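Local coordinates for protein crustacyanin (PDB 1I4U) that binds the carotenoid astaxanthin, the pigment that gives the lobster carapace its blue colour, as a subunit with the lipocalin fold, at residues A39-P44 with T162-T167; V15-L20 with P104-E109; C51-Y56 with C173-Q178. All coordinates share one frame; numbering follows the deposited sequence.

In the fold
All three contacts attach flanking segments to one antiparallel sheet, the curled barrel sheet of a lipocalin. Contact 1 adds the late strand 164-166 to strand 33-41. Contact 2 lays the N-terminal helix 17-24 against strand 102-110. Contact 3 ties the C-terminal helix 175-178 to strand 52-58, the neighbour of strand 33-41. The centres of contacts 1 and 3 are about 19 Å apart, yet the two meet where Thr167 packs on Val52. Contact 2 lies about 20 Å from contact 1 and 26 Å from contact 3, centre to centre. Along the chain the order is 15-20, 39-44, 51-56, 104-109, 162-167, 173-178. Contacts 2 and 3 hold segments near the two chain ends to the barrel.

Contact 1: A39-P44 with T162-T167; sequences ALTNNP and TRFVKT
Leu40 and Val165 form an antiparallel hydrogen-bonded pair, joining the end of strand 33-41 to the short strand 164-166. This short strand, which follows helix 144-156, is thereby added to the antiparallel lipocalin barrel. Leu40 N donates a hydrogen bond to Val165 O at 3.0 Å. Val165 N returns a bond to Leu40 O at 2.9 Å. Ala39 and Lys166 make the next, non-hydrogen-bonded pair, and Ala39 CA adds a CA-H...O contact to Val165 O at 3.2 Å.

Beyond Leu40 two waters take over. One accepts from Asn42 N and donates to Arg163 O, so both backbone groups are satisfied although they do not bond directly. The other accepts from Thr41 OG1 at 2.7 Å and donates to Asn42 O; its bond from Arg163 NH2 is weak. Thr41 OG1 also bonds Ser133 N, and Arg163 NH1 forms a salt bridge with Asp131. Asn42 ND2 is taken up by Asp5.

Thr41 also brings a methyl. With CG2 anti to its carbonyl carbon (OG1 chi1 63°), the methyl sits over the centre of the Phe164 ring, 3.8 Å from CG2 to the centroid and 2° off the normal. This is a CH-pi contact. The same methyl touches Arg163 CB at 3.7 Å. Ala39 CB lies 4.0 Å from Phe164 CD1.

Strand 128-137 bonds the backbone of Ala39 and Thr41, so strand 33-41 runs between it and strand 164-166. Phe164 meets Phe154 of helix 144-156, and Pro44 packs on Tyr124 of the second subunit.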
ATOM      1  N   ALA A  39       1.505 -17.261 -12.885  1.00 11.57           N
ATOM      2  CA  ALA A  39       1.413 -16.129 -13.822  1.00 11.42           C
ATOM      3  C   ALA A  39       0.897 -14.917 -13.039  1.00 11.82           C
ATOM      4  O   ALA A  39       0.262 -15.074 -11.989  1.00 11.70           O
ATOM      5  CB  ALA A  39       0.499 -16.368 -15.014  1.00 13.06           C
ATOM      6  N   LEU A  40       1.159 -13.735 -13.560  1.00 10.96           N
ATOM      7  CA  LEU A  40       0.680 -12.492 -12.957  1.00 11.42           C
ATOM      8  C   LEU A  40       0.554 -11.417 -14.036  1.00 11.24           C
ATOM      9  O   LEU A  40       1.237 -11.484 -15.052  1.00 13.07           O
ATOM     10  CB  LEU A  40       1.564 -12.012 -11.799  1.00 10.67           C
ATOM     11  CG  LEU A  40       2.808 -11.239 -12.131  1.00 10.76           C
ATOM     12  CD1 LEU A  40       3.428 -10.705 -10.835  1.00 11.75           C
ATOM     13  CD2 LEU A  40       3.832 -12.077 -12.883  1.00 12.74           C
ATOM     14  N   THR A  41      -0.338 -10.442 -13.756  1.00 11.30           N
ATOM     15  CA  THR A  41      -0.420  -9.269 -14.605  1.00 12.01           C
ATOM     16  C   THR A  41       0.628  -8.257 -14.151  1.00 12.45           C
ATOM     17  O   THR A  41       1.055  -8.285 -12.999  1.00 12.34           O
ATOM     18  CB  THR A  41      -1.847  -8.653 -14.596  1.00 13.10           C
ATOM     19  OG1 THR A  41      -2.203  -8.202 -13.278  1.00 12.24           O
ATOM     20  CG2 THR A  41      -2.899  -9.668 -15.014  1.00 13.81           C
ATOM     21  N   ASN A  42       1.078  -7.410 -15.064  1.00 12.60           N
ATOM     22  CA  ASN A  42       2.182  -6.468 -14.862  1.00 13.98           C
ATOM     23  C   ASN A  42       2.151  -5.812 -13.503  1.00 12.19           C
ATOM     24  O   ASN A  42       1.188  -5.155 -13.141  1.00 13.24           O
ATOM     25  CB  ASN A  42       2.052  -5.438 -15.965  1.00 16.85           C
ATOM     26  CG  ASN A  42       3.203  -4.499 -16.090  1.00 18.29           C
ATOM     27  OD1 ASN A  42       4.255  -4.625 -15.452  1.00 25.47           O
ATOM     28  ND2 ASN A  42       2.979  -3.528 -16.963  1.00 19.88           N
ATOM     29  N   ASN A  43       3.193  -6.035 -12.719  1.00 12.24           N
ATOM     30  CA  ASN A  43       3.206  -5.641 -11.305  1.00 11.90           C
ATOM     31  C   ASN A  43       4.544  -4.990 -11.050  1.00 13.08           C
ATOM     32  O   ASN A  43       5.564  -5.647 -11.104  1.00 17.66           O
ATOM     33  CB  ASN A  43       2.921  -6.893 -10.469  1.00 14.01           C
ATOM     34  CG  ASN A  43       2.822  -6.551  -9.000  1.00 12.46           C
ATOM     35  OD1 ASN A  43       3.549  -5.685  -8.500  1.00 15.25           O
ATOM     36  ND2 ASN A  43       1.880  -7.197  -8.341  1.00 13.38           N
ATOM     37  N   PRO A  44       4.579  -3.676 -10.829  1.00 11.96           N
ATOM     38  CA  PRO A  44       5.859  -2.957 -10.632  1.00 12.49           C
ATOM     39  C   PRO A  44       6.390  -3.088  -9.215  1.00 11.53           C
ATOM     40  O   PRO A  44       7.442  -2.559  -8.910  1.00 14.24           O
ATOM     41  CB  PRO A  44       5.411  -1.513 -10.918  1.00 13.82           C
ATOM     42  CG  PRO A  44       4.030  -1.472 -10.335  1.00 14.01           C
ATOM     43  CD  PRO A  44       3.427  -2.770 -10.772  1.00 11.70           C
ATOM     44  N   THR A 162      -5.743 -11.243 -21.120  1.00 23.43           N
ATOM     45  CA  THR A 162      -4.547 -11.159 -21.957  1.00 24.32           C
ATOM     46  C   THR A 162      -3.387 -10.426 -21.274  1.00 20.79           C
ATOM     47  O   THR A 162      -2.235 -10.424 -21.729  1.00 22.30           O
ATOM     48  CB  THR A 162      -4.878 -10.468 -23.302  1.00 30.22           C
ATOM     49  OG1 THR A 162      -5.147  -9.066 -23.066  1.00 41.91           O
ATOM     50  CG2 THR A 162      -6.091 -11.119 -23.959  1.00 41.97           C
ATOM     51  N   ARG A 163      -3.624  -9.790 -20.129  1.00 18.65           N
ATOM     52  CA  ARG A 163      -2.631  -9.158 -19.314  1.00 15.88           C
ATOM     53  C   ARG A 163      -1.723 -10.131 -18.562  1.00 16.41           C
ATOM     54  O   ARG A 163      -0.659  -9.778 -18.095  1.00 15.69           O
ATOM     55  CB  ARG A 163      -3.322  -8.190 -18.335  1.00 15.53           C
ATOM     56  CG  ARG A 163      -3.853  -6.927 -19.033  1.00 16.78           C
ATOM     57  CD  ARG A 163      -4.775  -6.137 -18.123  1.00 19.01           C
ATOM     58  NE  ARG A 163      -4.020  -5.663 -16.933  1.00 17.08           N
ATOM     59  CZ  ARG A 163      -4.596  -5.258 -15.813  1.00 15.19           C
ATOM     60  NH1 ARG A 163      -5.904  -5.225 -15.636  1.00 17.64           N
ATOM     61  NH2 ARG A 163      -3.805  -4.892 -14.827  1.00 15.28           N
ATOM     62  N   PHE A 164      -2.117 -11.402 -18.462  1.00 16.46           N
ATOM     63  CA  PHE A 164      -1.259 -12.342 -17.709  1.00 15.12           C
ATOM     64  C   PHE A 164       0.011 -12.699 -18.461  1.00 15.14           C
ATOM     65  O   PHE A 164      -0.021 -12.925 -19.662  1.00 18.43           O
ATOM     66  CB  PHE A 164      -2.001 -13.651 -17.425  1.00 15.24           C
ATOM     67  CG  PHE A 164      -2.904 -13.521 -16.230  1.00 14.61           C
ATOM     68  CD1 PHE A 164      -2.383 -13.630 -14.955  1.00 14.69           C
ATOM     69  CD2 PHE A 164      -4.242 -13.249 -16.374  1.00 17.78           C
ATOM     70  CE1 PHE A 164      -3.177 -13.501 -13.846  1.00 16.20           C
ATOM     71  CE2 PHE A 164      -5.071 -13.139 -15.273  1.00 20.20           C
ATOM     72  CZ  PHE A 164      -4.501 -13.234 -14.006  1.00 18.68           C
ATOM     73  N   VAL A 165       1.080 -12.794 -17.677  1.00 14.80           N
ATOM     74  CA  VAL A 165       2.400 -13.231 -18.155  1.00 15.45           C
ATOM     75  C   VAL A 165       2.839 -14.400 -17.297  1.00 14.49           C
ATOM     76  O   VAL A 165       2.766 -14.336 -16.052  1.00 15.38           O
ATOM     77  CB  VAL A 165       3.450 -12.097 -18.116  1.00 20.72           C
ATOM     78  CG1 VAL A 165       4.769 -12.628 -18.646  1.00 22.74           C
ATOM     79  CG2 VAL A 165       2.962 -10.873 -18.911  1.00 26.37           C
ATOM     80  N   LYS A 166       3.295 -15.490 -17.890  1.00 15.37           N
ATOM     81  CA  LYS A 166       3.754 -16.672 -17.148  1.00 15.37           C
ATOM     82  C   LYS A 166       5.072 -16.378 -16.467  1.00 13.89           C
ATOM     83  O   LYS A 166       5.926 -15.666 -16.988  1.00 17.34           O
ATOM     84  CB  LYS A 166       3.925 -17.832 -18.123  1.00 19.40           C
ATOM     85  CG  LYS A 166       4.047 -19.201 -17.574  1.00 26.34           C
ATOM     86  CD  LYS A 166       3.927 -20.289 -18.642  1.00 36.43           C
ATOM     87  CE  LYS A 166       2.439 -20.388 -18.956  1.00 45.81           C
ATOM     88  NZ  LYS A 166       2.203 -21.512 -19.922  1.00 62.60           N
ATOM     89  N   THR A 167       5.270 -16.941 -15.299  1.00 13.72           N
ATOM     90  CA  THR A 167       6.486 -16.801 -14.488  1.00 12.37           C
ATOM     91  C   THR A 167       7.346 -18.019 -14.691  1.00 12.43           C
ATOM     92  O   THR A 167       6.884 -19.166 -14.743  1.00 13.50           O
ATOM     93  CB  THR A 167       6.062 -16.719 -13.010  1.00 11.83           C
ATOM     94  OG1 THR A 167       5.231 -15.578 -12.991  1.00 15.06           O
ATOM     95  CG2 THR A 167       7.252 -16.653 -12.044  1.00 12.30           C
TER
HETATM   96  O   HOH W   1      -1.386  -5.646 -13.318  1.00 13.66           O
HETATM   97  O   HOH W   2       0.243  -7.437 -17.827  1.00 17.83           O

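Contact 2: V15-L20 with P104-E109; sequences VDRNKL and PLVILE
The N-terminal helix 17-24 of this lipocalin packs here on barrel strand 102-110, at a classic beta bulge where Leu108 and Glu109 both face Cys117. The contact between 15-20 and 104-109 is made by apolar groups. Asp16 holds the N-cap position, and Val15 just before it has its CB directed toward the strand. Val15 CG1 meets Val106 CG1 at 4.1 Å and Leu108 CD2 at the same distance. Val106 is thus shared: Arg17 CD lies 4.1 Å from Val106 CG2, the two side chains crossing at about a right angle. The Arg17 side chain also lies about 4 Å from a bound sulfate, probably from the crystallisation liquor.

Leu20 is buried against the strand. Its CG is anti to the carbonyl carbon (chi1 -71°), which directs both methyls at the strand. Leu20 CD1 touches Val106 CG1 at 3.9 Å and Ile107 O at 3.5 Å. Ile107 O is also bonded by Gln24 NE2, further along the helix. A serine here would probably leave Val106 CG1 with Val15 alone of these two partners and open a gap beside the Ile107 and Leu108 carbonyls. The other methyl, Leu20 CD2, lies 3.3 Å from Leu108 O.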
ATOM      1  N   VAL A  15     -16.676  -7.415  -7.103  1.00 53.57           N
ATOM      2  CA  VAL A  15     -16.098  -8.537  -6.383  1.00 56.01           C
ATOM      3  C   VAL A  15     -16.792  -8.828  -5.029  1.00 58.10           C
ATOM      4  O   VAL A  15     -16.559  -8.040  -4.084  1.00 77.34           O
ATOM      5  CB  VAL A  15     -14.608  -8.325  -6.032  1.00 58.77           C
ATOM      6  CG1 VAL A  15     -14.217  -9.430  -5.058  1.00 56.85           C
ATOM      7  CG2 VAL A  15     -13.741  -8.307  -7.272  1.00 50.33           C
ATOM      8  N   ASP A  16     -17.567  -9.874  -4.955  1.00 52.16           N
ATOM      9  CA  ASP A  16     -18.343 -10.443  -3.875  1.00 43.63           C
ATOM     10  C   ASP A  16     -17.471 -11.004  -2.760  1.00 38.65           C
ATOM     11  O   ASP A  16     -17.353 -12.166  -2.490  1.00 35.47           O
ATOM     12  CB  ASP A  16     -19.254 -11.568  -4.394  1.00 55.60           C
ATOM     13  CG  ASP A  16     -20.152 -12.092  -3.287  1.00 61.98           C
ATOM     14  OD1 ASP A  16     -20.322 -11.379  -2.264  1.00 50.48           O
ATOM     15  OD2 ASP A  16     -20.674 -13.216  -3.452  1.00 67.10           O
ATOM     16  N   ARG A  17     -16.854 -10.076  -2.064  1.00 32.13           N
ATOM     17  CA  ARG A  17     -15.987 -10.395  -0.957  1.00 24.73           C
ATOM     18  C   ARG A  17     -16.665 -11.076   0.232  1.00 28.37           C
ATOM     19  O   ARG A  17     -16.003 -11.939   0.805  1.00 30.77           O
ATOM     20  CB  ARG A  17     -15.358  -9.062  -0.558  1.00 23.84           C
ATOM     21  CG  ARG A  17     -14.283  -8.601  -1.527  1.00 24.46           C
ATOM     22  CD  ARG A  17     -13.637  -7.368  -0.881  1.00 28.06           C
ATOM     23  NE  ARG A  17     -14.510  -6.207  -1.111  1.00 31.67           N
ATOM     24  CZ  ARG A  17     -14.810  -5.216  -0.295  1.00 38.13           C
ATOM     25  NH1 ARG A  17     -14.448  -5.000   0.962  1.00 48.82           N
ATOM     26  NH2 ARG A  17     -15.634  -4.255  -0.750  1.00 48.99           N
ATOM     27  N   ASN A  18     -17.894 -10.764   0.676  1.00 28.25           N
ATOM     28  CA  ASN A  18     -18.401 -11.363   1.920  1.00 30.01           C
ATOM     29  C   ASN A  18     -18.553 -12.876   1.801  1.00 29.23           C
ATOM     30  O   ASN A  18     -18.301 -13.663   2.710  1.00 29.94           O
ATOM     31  CB  ASN A  18     -19.724 -10.807   2.487  1.00 34.22           C
ATOM     32  CG  ASN A  18     -19.628 -11.131   3.999  1.00 47.02           C
ATOM     33  OD1 ASN A  18     -19.612 -12.327   4.334  1.00 65.73           O
ATOM     34  ND2 ASN A  18     -19.502 -10.130   4.853  1.00 61.40           N
ATOM     35  N   LYS A  19     -19.027 -13.278   0.634  1.00 31.94           N
ATOM     36  CA  LYS A  19     -19.205 -14.706   0.416  1.00 32.23           C
ATOM     37  C   LYS A  19     -17.846 -15.402   0.458  1.00 28.22           C
ATOM     38  O   LYS A  19     -17.687 -16.465   1.079  1.00 26.16           O
ATOM     39  CB  LYS A  19     -19.876 -14.937  -0.930  1.00 40.81           C
ATOM     40  CG  LYS A  19     -19.795 -16.383  -1.393  1.00 47.70           C
ATOM     41  CD  LYS A  19     -19.754 -16.434  -2.913  1.00 57.00           C
ATOM     42  CE  LYS A  19     -18.344 -16.214  -3.442  1.00 61.77           C
ATOM     43  NZ  LYS A  19     -18.268 -16.532  -4.906  1.00 68.39           N
ATOM     44  N   LEU A  20     -16.876 -14.792  -0.239  1.00 25.37           N
ATOM     45  CA  LEU A  20     -15.550 -15.420  -0.347  1.00 23.97           C
ATOM     46  C   LEU A  20     -14.974 -15.498   1.054  1.00 21.44           C
ATOM     47  O   LEU A  20     -14.390 -16.497   1.502  1.00 24.51           O
ATOM     48  CB  LEU A  20     -14.671 -14.616  -1.308  1.00 22.87           C
ATOM     49  CG  LEU A  20     -15.052 -14.694  -2.800  1.00 24.17           C
ATOM     50  CD1 LEU A  20     -14.285 -13.644  -3.612  1.00 26.08           C
ATOM     51  CD2 LEU A  20     -14.819 -16.071  -3.397  1.00 21.48           C
ATOM     52  N   PRO A 104      -4.870  -4.708  -0.246  1.00 12.81           N
ATOM     53  CA  PRO A 104      -5.887  -5.760  -0.130  1.00 13.87           C
ATOM     54  C   PRO A 104      -5.529  -6.934  -1.036  1.00 13.17           C
ATOM     55  O   PRO A 104      -4.955  -6.760  -2.107  1.00 13.80           O
ATOM     56  CB  PRO A 104      -7.123  -5.115  -0.719  1.00 17.03           C
ATOM     57  CG  PRO A 104      -6.630  -3.996  -1.555  1.00 18.01           C
ATOM     58  CD  PRO A 104      -5.364  -3.497  -0.877  1.00 14.24           C
ATOM     59  N   LEU A 105      -5.952  -8.124  -0.597  1.00 14.82           N
ATOM     60  CA  LEU A 105      -5.711  -9.314  -1.387  1.00 14.04           C
ATOM     61  C   LEU A 105      -6.940 -10.195  -1.234  1.00 15.29           C
ATOM     62  O   LEU A 105      -7.195 -10.732  -0.159  1.00 20.14           O
ATOM     63  CB  LEU A 105      -4.408  -9.997  -0.964  1.00 16.85           C
ATOM     64  CG  LEU A 105      -3.842 -11.144  -1.835  1.00 19.46           C
ATOM     65  CD1 LEU A 105      -4.596 -12.431  -1.709  1.00 36.88           C
ATOM     66  CD2 LEU A 105      -3.760 -10.649  -3.278  1.00 20.09           C
ATOM     67  N   VAL A 106      -7.647 -10.333  -2.335  1.00 12.57           N
ATOM     68  CA  VAL A 106      -8.838 -11.154  -2.382  1.00 13.78           C
ATOM     69  C   VAL A 106      -8.479 -12.484  -3.043  1.00 13.45           C
ATOM     70  O   VAL A 106      -7.763 -12.519  -4.066  1.00 14.20           O
ATOM     71  CB  VAL A 106      -9.931 -10.470  -3.182  1.00 12.87           C
ATOM     72  CG1 VAL A 106     -11.111 -11.391  -3.322  1.00 17.78           C
ATOM     73  CG2 VAL A 106     -10.341  -9.167  -2.499  1.00 19.17           C
ATOM     74  N   ILE A 107      -8.989 -13.559  -2.473  1.00 14.03           N
ATOM     75  CA  ILE A 107      -8.887 -14.877  -3.067  1.00 14.10           C
ATOM     76  C   ILE A 107     -10.184 -15.058  -3.834  1.00 14.01           C
ATOM     77  O   ILE A 107     -11.248 -15.360  -3.314  1.00 16.20           O
ATOM     78  CB  ILE A 107      -8.633 -15.968  -2.017  1.00 14.16           C
ATOM     79  CG1 ILE A 107      -7.429 -15.687  -1.118  1.00 17.01           C
ATOM     80  CG2 ILE A 107      -8.578 -17.351  -2.682  1.00 16.37           C
ATOM     81  CD1 ILE A 107      -7.350 -16.578   0.126  1.00 16.98           C
ATOM     82  N   LEU A 108     -10.089 -14.780  -5.141  1.00 14.75           N
ATOM     83  CA  LEU A 108     -11.303 -14.828  -5.970  1.00 16.20           C
ATOM     84  C   LEU A 108     -11.853 -16.243  -6.078  1.00 15.97           C
ATOM     85  O   LEU A 108     -13.064 -16.459  -6.200  1.00 19.04           O
ATOM     86  CB  LEU A 108     -10.949 -14.369  -7.373  1.00 19.91           C
ATOM     87  CG  LEU A 108     -10.934 -12.927  -7.738  1.00 23.84           C
ATOM     88  CD1 LEU A 108     -10.805 -12.795  -9.254  1.00 22.11           C
ATOM     89  CD2 LEU A 108     -12.184 -12.185  -7.271  1.00 26.33           C
ATOM     90  N   GLU A 109     -10.955 -17.224  -6.079  1.00 14.82           N
ATOM     91  CA  GLU A 109     -11.331 -18.626  -6.238  1.00 15.62           C
ATOM     92  C   GLU A 109     -10.101 -19.470  -5.870  1.00 13.26           C
ATOM     93  O   GLU A 109      -8.975 -19.146  -6.240  1.00 13.81           O
ATOM     94  CB  GLU A 109     -11.773 -18.964  -7.654  1.00 18.59           C
ATOM     95  CG  GLU A 109     -12.347 -20.374  -7.820  1.00 17.21           C
ATOM     96  CD  GLU A 109     -12.864 -20.644  -9.225  1.00 17.43           C
ATOM     97  OE1 GLU A 109     -13.598 -19.807  -9.762  1.00 19.58           O
ATOM     98  OE2 GLU A 109     -12.506 -21.695  -9.809  1.00 21.18           O
TER

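Contact 3: C51-Y56 with C173-Q178; sequences CVRNEY and CPYDTQ
The disulfide between Cys51 and Cys173 ties the C-terminal tail of the lipocalin to its barrel, at the corner leading into strand 52-58. The two SG atoms are 2.0 Å apart, with a chi3 of -80°. Cys51 lies where the chain turns this corner. Pro174, next to the bridge, is the N-cap of the short helix 175-178.

Gln178, on that helix, reaches back to the same corner. From CB its chain leaves with CG anti to the carbonyl carbon (chi1 -69°) and then runs extended, which carries the amide to Cys51. On the way, the side chain packs on Leu76 of strand 76-85. The amide carbon CD lies 3.8 Å from Cys51 O. NE2 donates to Cys51 O at 3.0 Å, tilted 19° from the carbonyl plane. NE2 also bonds Thr68 OG1 and rests 3.7 Å from Arg53 CB. OE1 turns to Cys51 CB, 3.4 Å away, and has no polar partner in the model although the contact buries it. The bonds from NE2 probably fix the turn of the amide.

Tyr175 comes in beside Gln178. Its ring edge faces Cys51 O, in plane, with CE1 at 3.8 Å. One ring face carries Cys173 CB, offset toward the rim. Tyr175 OH is held by Gln169 and Gly170. Arg53 stretches past this ring, CG anti to the backbone N, and its CD passes 4.2 Å from Tyr175 CD1. The guanidinium ends in a salt bridge, with NH1 2.9 Å from Glu55 OE1, on the anti side and tilted out of the carboxylate plane.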
ATOM      1  N   CYS A  51      10.947 -18.030 -10.481  1.00 10.24           N
ATOM      2  CA  CYS A  51      10.973 -19.141  -9.523  1.00 10.18           C
ATOM      3  C   CYS A  51      10.237 -18.791  -8.249  1.00  9.63           C
ATOM      4  O   CYS A  51      10.559 -19.289  -7.180  1.00 10.15           O
ATOM      5  CB  CYS A  51      12.424 -19.569  -9.218  1.00 10.26           C
ATOM      6  SG  CYS A  51      13.326 -20.072 -10.704  1.00 10.97           S
ATOM      7  N   VAL A  52       9.229 -17.937  -8.372  1.00  9.88           N
ATOM      8  CA  VAL A  52       8.536 -17.342  -7.225  1.00  9.34           C
ATOM      9  C   VAL A  52       7.802 -18.405  -6.431  1.00  9.11           C
ATOM     10  O   VAL A  52       6.876 -19.051  -6.956  1.00 10.32           O
ATOM     11  CB  VAL A  52       7.570 -16.265  -7.705  1.00 10.53           C
ATOM     12  CG1 VAL A  52       6.833 -15.680  -6.521  1.00 11.41           C
ATOM     13  CG2 VAL A  52       8.291 -15.174  -8.519  1.00 11.31           C
ATOM     14  N   ARG A  53       8.227 -18.584  -5.194  1.00  9.77           N
ATOM     15  CA  ARG A  53       7.806 -19.636  -4.303  1.00  9.62           C
ATOM     16  C   ARG A  53       7.377 -18.977  -2.987  1.00  9.88           C
ATOM     17  O   ARG A  53       8.190 -18.351  -2.337  1.00 10.26           O
ATOM     18  CB  ARG A  53       8.939 -20.604  -4.051  1.00  9.84           C
ATOM     19  CG  ARG A  53       8.671 -21.770  -3.152  1.00 10.50           C
ATOM     20  CD  ARG A  53       9.949 -22.547  -2.836  1.00 11.57           C
ATOM     21  NE  ARG A  53       9.774 -23.770  -2.083  1.00 13.37           N
ATOM     22  CZ  ARG A  53       9.643 -23.882  -0.775  1.00 12.42           C
ATOM     23  NH1 ARG A  53       9.657 -22.776  -0.029  1.00 13.08           N
ATOM     24  NH2 ARG A  53       9.498 -25.087  -0.234  1.00 16.15           N
ATOM     25  N   ASN A  54       6.113 -19.127  -2.646  1.00  9.25           N
ATOM     26  CA  ASN A  54       5.532 -18.452  -1.474  1.00  9.95           C
ATOM     27  C   ASN A  54       5.142 -19.521  -0.455  1.00 10.57           C
ATOM     28  O   ASN A  54       4.271 -20.322  -0.685  1.00 11.57           O
ATOM     29  CB  ASN A  54       4.342 -17.606  -1.864  1.00 10.88           C
ATOM     30  CG  ASN A  54       4.614 -16.617  -2.964  1.00 11.76           C
ATOM     31  OD1 ASN A  54       5.509 -15.803  -2.787  1.00 12.02           O
ATOM     32  ND2 ASN A  54       3.902 -16.715  -4.098  1.00 14.40           N
ATOM     33  N   GLU A  55       5.866 -19.497   0.670  1.00 11.58           N
ATOM     34  CA  GLU A  55       5.670 -20.472   1.742  1.00 11.43           C
ATOM     35  C   GLU A  55       4.880 -19.774   2.856  1.00 11.47           C
ATOM     36  O   GLU A  55       5.343 -18.791   3.410  1.00 12.96           O
ATOM     37  CB  GLU A  55       7.014 -21.025   2.227  1.00 13.98           C
ATOM     38  CG  GLU A  55       6.843 -22.125   3.236  1.00 16.69           C
ATOM     39  CD  GLU A  55       8.176 -22.763   3.574  1.00 26.99           C
ATOM     40  OE1 GLU A  55       9.190 -22.613   2.878  1.00 21.59           O
ATOM     41  OE2 GLU A  55       8.173 -23.390   4.631  1.00 42.80           O
ATOM     42  N   TYR A  56       3.699 -20.287   3.130  1.00 12.01           N
ATOM     43  CA  TYR A  56       2.796 -19.720   4.099  1.00 12.52           C
ATOM     44  C   TYR A  56       2.669 -20.597   5.356  1.00 13.89           C
ATOM     45  O   TYR A  56       2.438 -21.815   5.257  1.00 16.90           O
ATOM     46  CB  TYR A  56       1.400 -19.620   3.498  1.00 13.09           C
ATOM     47  CG  TYR A  56       1.240 -18.584   2.411  1.00 15.13           C
ATOM     48  CD1 TYR A  56       2.230 -17.845   1.794  1.00 26.83           C
ATOM     49  CD2 TYR A  56      -0.019 -18.270   1.987  1.00 29.54           C
ATOM     50  CE1 TYR A  56       2.084 -16.910   0.832  1.00 26.82           C
ATOM     51  CE2 TYR A  56      -0.147 -17.318   1.007  1.00 30.18           C
ATOM     52  CZ  TYR A  56       0.827 -16.645   0.404  1.00 22.63           C
ATOM     53  OH  TYR A  56       0.541 -15.689  -0.538  1.00 21.94           O
ATOM     54  N   CYS A 173      14.831 -23.998 -11.515  1.00 11.37           N
ATOM     55  CA  CYS A 173      14.742 -23.185 -10.302  1.00  9.91           C
ATOM     56  C   CYS A 173      15.404 -23.881  -9.124  1.00  9.38           C
ATOM     57  O   CYS A 173      15.146 -25.075  -8.906  1.00 10.33           O
ATOM     58  CB  CYS A 173      13.285 -22.950  -9.940  1.00 10.31           C
ATOM     59  SG  CYS A 173      12.436 -21.873 -11.104  1.00 11.02           S
ATOM     60  N   PRO A 174      16.208 -23.165  -8.353  1.00  9.37           N
ATOM     61  CA  PRO A 174      16.893 -23.755  -7.193  1.00  8.78           C
ATOM     62  C   PRO A 174      16.008 -23.744  -5.953  1.00  9.70           C
ATOM     63  O   PRO A 174      16.344 -23.158  -4.908  1.00 10.17           O
ATOM     64  CB  PRO A 174      18.122 -22.870  -7.027  1.00 10.02           C
ATOM     65  CG  PRO A 174      17.583 -21.513  -7.385  1.00 10.28           C
ATOM     66  CD  PRO A 174      16.630 -21.765  -8.525  1.00  9.62           C
ATOM     67  N   TYR A 175      14.889 -24.445  -6.014  1.00  9.89           N
ATOM     68  CA  TYR A 175      13.911 -24.389  -4.936  1.00  9.76           C
ATOM     69  C   TYR A 175      14.472 -24.869  -3.600  1.00 10.20           C
ATOM     70  O   TYR A 175      14.134 -24.306  -2.567  1.00 11.20           O
ATOM     71  CB  TYR A 175      12.703 -25.206  -5.343  1.00 10.82           C
ATOM     72  CG  TYR A 175      11.879 -24.751  -6.502  1.00 10.14           C
ATOM     73  CD1 TYR A 175      11.375 -23.465  -6.650  1.00  9.71           C
ATOM     74  CD2 TYR A 175      11.511 -25.642  -7.478  1.00 10.87           C
ATOM     75  CE1 TYR A 175      10.592 -23.087  -7.733  1.00 10.15           C
ATOM     76  CE2 TYR A 175      10.722 -25.315  -8.550  1.00 10.14           C
ATOM     77  CZ  TYR A 175      10.272 -24.024  -8.678  1.00 10.05           C
ATOM     78  OH  TYR A 175       9.466 -23.754  -9.757  1.00 11.20           O
ATOM     79  N   ASP A 176      15.302 -25.911  -3.627  1.00  9.84           N
ATOM     80  CA  ASP A 176      15.816 -26.438  -2.374  1.00 10.45           C
ATOM     81  C   ASP A 176      16.758 -25.446  -1.729  1.00 10.83           C
ATOM     82  O   ASP A 176      16.924 -25.484  -0.511  1.00 13.10           O
ATOM     83  CB  ASP A 176      16.464 -27.798  -2.607  1.00 10.48           C
ATOM     84  CG  ASP A 176      15.520 -28.953  -2.652  1.00 12.35           C
ATOM     85  OD1 ASP A 176      14.316 -28.778  -2.404  1.00 14.57           O
ATOM     86  OD2 ASP A 176      16.034 -30.076  -2.972  1.00 13.39           O
ATOM     87  N   THR A 177      17.433 -24.602  -2.513  1.00  9.95           N
ATOM     88  CA  THR A 177      18.233 -23.532  -1.966  1.00 10.52           C
ATOM     89  C   THR A 177      17.333 -22.417  -1.457  1.00  9.88           C
ATOM     90  O   THR A 177      17.532 -21.866  -0.365  1.00 10.70           O
ATOM     91  CB  THR A 177      19.220 -23.024  -3.028  1.00 10.30           C
ATOM     92  OG1 THR A 177      20.046 -24.110  -3.465  1.00 11.39           O
ATOM     93  CG2 THR A 177      20.144 -21.984  -2.453  1.00 11.72           C
ATOM     94  N   GLN A 178      16.344 -22.038  -2.271  1.00 10.30           N
ATOM     95  CA  GLN A 178      15.400 -20.993  -1.859  1.00 10.56           C
ATOM     96  C   GLN A 178      14.766 -21.268  -0.521  1.00 11.32           C
ATOM     97  O   GLN A 178      14.614 -20.375   0.289  1.00 12.23           O
ATOM     98  CB  GLN A 178      14.284 -20.881  -2.915  1.00 10.03           C
ATOM     99  CG  GLN A 178      14.750 -20.324  -4.229  1.00 10.38           C
ATOM    100  CD  GLN A 178      13.750 -20.385  -5.376  1.00 10.05           C
ATOM    101  OE1 GLN A 178      14.116 -20.673  -6.518  1.00 11.59           O
ATOM    102  NE2 GLN A 178      12.497 -20.084  -5.052  1.00  9.92           N
TER